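Local coordinates for protein putative aminooxidase (Propionibacterium acnes, PDB 2BA9) that isomerises polyunsaturated fatty acids, producing conjugated linoleic acid, and carries a bound FAD in a fold of the flavin-containing amine oxidoreductase family, at residues Leu86-Leu91 with Ser295-Asp300; Lys289-Ile294 with Tyr313-Ala318. All blocks are in the same frame, centred on the assembly; numbering follows the deposited sequence.

Both contacts reach the same mixed sheet and both are only partly buried, their centres about 20 and 24 Å from the centre of the chain. Contact 1 pairs two of its strands, 88-91 and 295-297, side by side, so main-chain hydrogen bonds do most of the holding while aromatic and aliphatic groups pack on the faces. Contact 2 sits at the end of strand 310-315, where the loop 289-294 has no regular structure; side chains, a tyrosine hydroxyl and two waters do the work there. The two meet directly where Ser295 adjoins His315 and where Glu89 packs against Ile294.

Contact 1 (Leu86-Leu91 with Ser295-Asp300); sequences LRREFL and SGYVPD
The ring of Phe90 leans obliquely against Tyr297, the two planes turned 43° from each other, with Phe90 CE1 pressed to Tyr297 CB at 3.5 Å. With CG of Phe90 set beside its own backbone N (chi1 -77°), the CD1/CE1 side of the ring also reaches Pro299, whose CG lies 3.8 Å from Phe90 CD1 and whose CD lies at the ring edge, in its plane. Arg88 projects on the same face of the sheet: its CB touches Tyr297 CE2 at 3.7 Å and its chain crosses the phenol at about a right angle. A bend at chi2 then carries the guanidinium away from the phenol, one face lying against Phe90 CE2, while NH1 forms a salt bridge with Glu101. Strands 88-91 and 295-297 run parallel within the mixed sheet, with the staggered bonding of a parallel pair, Glu89 bridging Ser295 and Tyr297. Glu89 N donates to Ser295 O (2.8 Å), Tyr297 N to Glu89 O in a nearly straight bond (169°), and Leu91 N to Tyr297 O (2.8 Å). Toward the start of the pairing the bond from Ser295 N to Arg87 O is long and weak, but water 1 joins Arg87 N to Ser295 OG, whose other partner is His315 N. At the other end, Leu91 CB meets Val298 CG2 at 4.0 Å, and both side chains continue onto Phe355 of helix 341-355.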
# COMPACT_ATOMS: atom_id res chain seq x y z
N LEU A 86 10.97 14.38 7.16
CA LEU A 86 11.70 13.38 6.38
C LEU A 86 12.79 14.03 5.54
O LEU A 86 12.62 15.10 5.00
CB LEU A 86 10.73 12.61 5.48
CG LEU A 86 9.94 11.56 6.25
CD1 LEU A 86 8.72 11.18 5.48
CD2 LEU A 86 10.80 10.34 6.57
N ARG A 87 13.94 13.38 5.47
CA ARG A 87 14.99 13.77 4.53
C ARG A 87 15.86 12.57 4.22
O ARG A 87 15.88 11.60 4.98
CB ARG A 87 15.80 15.00 4.98
CG ARG A 87 15.49 15.62 6.37
CD ARG A 87 15.57 17.18 6.42
NE ARG A 87 16.51 17.82 5.48
CZ ARG A 87 16.71 19.14 5.38
NH1 ARG A 87 16.06 20.00 6.18
NH2 ARG A 87 17.59 19.61 4.49
N ARG A 88 16.56 12.63 3.10
CA ARG A 88 17.21 11.45 2.56
C ARG A 88 18.51 11.78 1.84
O ARG A 88 18.77 12.92 1.46
CB ARG A 88 16.25 10.67 1.63
CG ARG A 88 16.05 11.23 0.21
CD ARG A 88 15.45 12.64 0.17
NE ARG A 88 15.30 13.11 -1.21
CZ ARG A 88 16.29 13.62 -1.95
NH1 ARG A 88 16.04 14.00 -3.20
NH2 ARG A 88 17.52 13.75 -1.46
N GLU A 89 19.33 10.76 1.68
CA GLU A 89 20.47 10.83 0.77
C GLU A 89 20.41 9.61 -0.16
O GLU A 89 19.56 8.72 -0.01
CB GLU A 89 21.78 10.88 1.55
CG GLU A 89 22.19 9.57 2.19
CD GLU A 89 23.30 9.72 3.21
OE1 GLU A 89 23.93 10.80 3.28
OE2 GLU A 89 23.55 8.74 3.95
N PHE A 90 21.33 9.58 -1.12
CA PHE A 90 21.38 8.52 -2.10
C PHE A 90 22.71 7.82 -2.04
O PHE A 90 23.74 8.47 -1.97
CB PHE A 90 21.08 9.05 -3.51
CG PHE A 90 19.63 9.31 -3.74
CD1 PHE A 90 18.78 8.26 -4.06
CD2 PHE A 90 19.10 10.59 -3.60
CE1 PHE A 90 17.41 8.48 -4.25
CE2 PHE A 90 17.74 10.83 -3.80
CZ PHE A 90 16.89 9.77 -4.11
N LEU A 91 22.64 6.49 -2.03
CA LEU A 91 23.78 5.61 -1.85
C LEU A 91 23.89 4.68 -3.04
O LEU A 91 22.88 4.26 -3.59
CB LEU A 91 23.58 4.72 -0.62
CG LEU A 91 23.37 5.37 0.74
CD1 LEU A 91 23.20 4.29 1.78
CD2 LEU A 91 24.53 6.31 1.07
N SER A 295 18.08 9.49 6.39
CA SER A 295 17.63 8.25 5.72
C SER A 295 18.41 8.04 4.41
O SER A 295 18.96 8.98 3.86
CB SER A 295 16.12 8.27 5.44
OG SER A 295 15.36 8.25 6.64
N GLY A 296 18.46 6.82 3.91
CA GLY A 296 19.20 6.56 2.68
C GLY A 296 18.47 5.67 1.69
O GLY A 296 17.86 4.68 2.09
N TYR A 297 18.53 6.04 0.41
CA TYR A 297 17.99 5.26 -0.70
C TYR A 297 19.13 4.65 -1.52
O TYR A 297 20.25 5.19 -1.57
CB TYR A 297 17.13 6.11 -1.63
CG TYR A 297 15.76 6.46 -1.09
CD1 TYR A 297 14.60 5.93 -1.65
CD2 TYR A 297 15.62 7.31 -0.00
CE1 TYR A 297 13.34 6.27 -1.14
CE2 TYR A 297 14.39 7.64 0.51
CZ TYR A 297 13.25 7.12 -0.05
OH TYR A 297 12.02 7.46 0.49
N VAL A 298 18.83 3.52 -2.16
CA VAL A 298 19.83 2.78 -2.91
C VAL A 298 19.26 2.33 -4.25
O VAL A 298 18.82 1.17 -4.40
CB VAL A 298 20.40 1.58 -2.11
CG1 VAL A 298 21.70 1.07 -2.74
CG2 VAL A 298 20.66 1.98 -0.68
N PRO A 299 19.22 3.27 -5.22
CA PRO A 299 18.74 2.94 -6.57
C PRO A 299 19.43 1.72 -7.15
O PRO A 299 18.77 0.89 -7.75
CB PRO A 299 19.08 4.19 -7.37
CG PRO A 299 19.07 5.29 -6.35
CD PRO A 299 19.58 4.70 -5.10
N ASP A 300 20.73 1.60 -6.95
CA ASP A 300 21.47 0.41 -7.38
C ASP A 300 20.76 -0.89 -6.99
O ASP A 300 20.75 -1.84 -7.78
CB ASP A 300 22.90 0.39 -6.81
CG ASP A 300 23.84 1.31 -7.55
OD1 ASP A 300 23.49 1.81 -8.66
OD2 ASP A 300 24.95 1.54 -7.04
O HOH W 1 14.20 10.78 7.30

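Contact 2 (Lys289-Ile294 with Tyr313-Ala318)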
# COMPACT_ATOMS: atom_id res chain seq x y z
N LYS A 289 24.96 0.25 15.24
CA LYS A 289 26.13 1.03 15.66
C LYS A 289 26.48 1.92 14.46
O LYS A 289 26.24 1.55 13.29
CB LYS A 289 27.32 0.16 16.13
CG LYS A 289 27.52 -1.17 15.38
CD LYS A 289 28.72 -1.93 15.92
CE LYS A 289 28.79 -3.34 15.34
NZ LYS A 289 27.82 -4.29 16.00
N GLU A 290 27.01 3.10 14.74
CA GLU A 290 27.16 4.16 13.74
C GLU A 290 25.77 4.54 13.22
O GLU A 290 25.32 4.08 12.16
CB GLU A 290 28.11 3.74 12.60
CG GLU A 290 29.60 4.06 12.80
CD GLU A 290 30.11 3.86 14.23
OE1 GLU A 290 30.07 4.83 15.02
OE2 GLU A 290 30.57 2.74 14.56
N TYR A 291 25.09 5.38 14.01
CA TYR A 291 23.74 5.84 13.70
C TYR A 291 23.74 6.78 12.48
O TYR A 291 24.49 7.75 12.45
CB TYR A 291 23.18 6.57 14.92
CG TYR A 291 21.67 6.67 14.99
CD1 TYR A 291 20.88 5.52 15.03
CD2 TYR A 291 21.03 7.91 15.11
CE1 TYR A 291 19.49 5.61 15.14
CE2 TYR A 291 19.64 8.00 15.22
CZ TYR A 291 18.89 6.85 15.22
OH TYR A 291 17.52 6.93 15.35
N PRO A 292 22.91 6.49 11.47
CA PRO A 292 22.79 7.48 10.40
C PRO A 292 22.28 8.82 10.91
O PRO A 292 21.61 8.87 11.94
CB PRO A 292 21.81 6.85 9.41
CG PRO A 292 21.28 5.61 10.06
CD PRO A 292 22.15 5.26 11.21
N THR A 293 22.62 9.89 10.20
CA THR A 293 22.13 11.24 10.50
C THR A 293 21.03 11.63 9.53
O THR A 293 20.50 12.74 9.58
CB THR A 293 23.28 12.27 10.47
OG1 THR A 293 24.15 12.02 9.37
CG2 THR A 293 24.12 12.21 11.74
N ILE A 294 20.67 10.70 8.64
CA ILE A 294 19.70 10.93 7.57
C ILE A 294 19.27 9.56 7.00
O ILE A 294 20.00 8.58 7.14
CB ILE A 294 20.32 11.82 6.47
CG1 ILE A 294 19.23 12.39 5.56
CG2 ILE A 294 21.40 11.05 5.67
CD1 ILE A 294 19.75 13.52 4.66
N TYR A 313 16.58 2.71 3.85
CA TYR A 313 16.43 2.59 5.29
C TYR A 313 15.92 3.90 5.85
O TYR A 313 16.18 4.95 5.29
CB TYR A 313 17.71 2.13 5.98
CG TYR A 313 18.93 2.99 5.73
CD1 TYR A 313 19.15 4.15 6.45
CD2 TYR A 313 19.87 2.62 4.78
CE1 TYR A 313 20.28 4.93 6.22
CE2 TYR A 313 20.99 3.38 4.54
CZ TYR A 313 21.20 4.54 5.26
OH TYR A 313 22.34 5.30 5.01
N TYR A 314 15.20 3.80 6.95
CA TYR A 314 14.50 4.92 7.56
C TYR A 314 15.12 5.40 8.88
O TYR A 314 15.15 4.65 9.86
CB TYR A 314 13.04 4.52 7.76
CG TYR A 314 12.14 5.52 8.43
CD1 TYR A 314 12.27 6.89 8.22
CD2 TYR A 314 11.11 5.08 9.25
CE1 TYR A 314 11.42 7.79 8.85
CE2 TYR A 314 10.26 5.96 9.86
CZ TYR A 314 10.42 7.32 9.67
OH TYR A 314 9.55 8.17 10.28
N HIS A 315 15.61 6.64 8.86
CA HIS A 315 16.09 7.39 10.03
C HIS A 315 14.95 8.22 10.62
O HIS A 315 14.55 9.24 10.06
CB HIS A 315 17.25 8.30 9.58
CG HIS A 315 17.92 9.08 10.68
ND1 HIS A 315 17.75 10.45 10.82
CD2 HIS A 315 18.78 8.71 11.65
CE1 HIS A 315 18.48 10.88 11.84
NE2 HIS A 315 19.11 9.84 12.37
N ARG A 316 14.43 7.82 11.78
CA ARG A 316 13.17 8.40 12.31
C ARG A 316 13.37 9.40 13.46
O ARG A 316 12.89 10.55 13.39
CB ARG A 316 12.22 7.28 12.76
CG ARG A 316 10.90 7.75 13.39
CD ARG A 316 9.87 6.62 13.34
NE ARG A 316 8.63 6.86 14.09
CZ ARG A 316 7.57 7.52 13.64
NH1 ARG A 316 7.57 8.09 12.45
NH2 ARG A 316 6.49 7.63 14.41
N TRP A 317 14.04 8.94 14.52
CA TRP A 317 14.30 9.76 15.68
C TRP A 317 15.75 10.20 15.66
O TRP A 317 16.65 9.43 15.98
CB TRP A 317 14.01 8.97 16.96
CG TRP A 317 12.59 8.47 17.04
CD1 TRP A 317 12.17 7.17 17.06
CD2 TRP A 317 11.41 9.27 17.11
NE1 TRP A 317 10.81 7.11 17.13
CE2 TRP A 317 10.31 8.39 17.16
CE3 TRP A 317 11.17 10.65 17.13
CZ2 TRP A 317 8.99 8.84 17.25
CZ3 TRP A 317 9.85 11.10 17.21
CH2 TRP A 317 8.78 10.19 17.27
N ALA A 318 15.97 11.45 15.25
CA ALA A 318 17.32 11.96 14.98
C ALA A 318 18.13 12.19 16.26
O ALA A 318 19.36 12.17 16.23
CB ALA A 318 17.23 13.27 14.17
O HOH W 2 15.23 6.44 14.27
O HOH W 3 22.32 7.69 6.05
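Tyr313 opens the contact by turning its ring toward Pro292, whose CB and CG both lie 4.0 Å from Tyr313 CE1. The phenol sits obliquely to the proline, and its hydroxyl reaches across to Ile294 through water 3: the water accepts from Tyr313 OH at 2.6 Å, in the plane of the ring, and donates to Ile294 O. The tyrosine ring thus packs on proline while its hydroxyl is tied to the Ile294 carbonyl. His315 follows on the same side of the strand and buries the most surface of any residue here. Its CG is anti to the backbone N (chi1 -177°), which carries the imidazole out against the loop so that one face is covered by main chain: Ile294 N stands 3.6 Å above the centre of the ring, and Thr293 C is offset toward its rim. Tyr291 crosses the imidazole at about a right angle, the planes 56° apart, with Tyr291 CE2 3.4 Å from His315 NE2. Beyond the strand, Trp317 meets the far end of Tyr291 through its backbone. The phenol hydroxyl donates to Trp317 O at 2.7 Å, with the acceptor near the plane of the ring, and it also accepts from water 2, which in turn accepts a hydrogen bond from Trp317 N. Two bonds thus grip one hydroxyl and fix the turn after His315 to the loop. Ala318 only brushes the tyrosine through its carbonyl. The loop 289-294 joins strand 277-288 to strand 295-297, while Tyr291 and Pro292 lie against Ile325 of strand 325-330, and Tyr313 touches Met352 and Phe355 of helix 341-355 and Glu89 and Leu91 of strand 88-91.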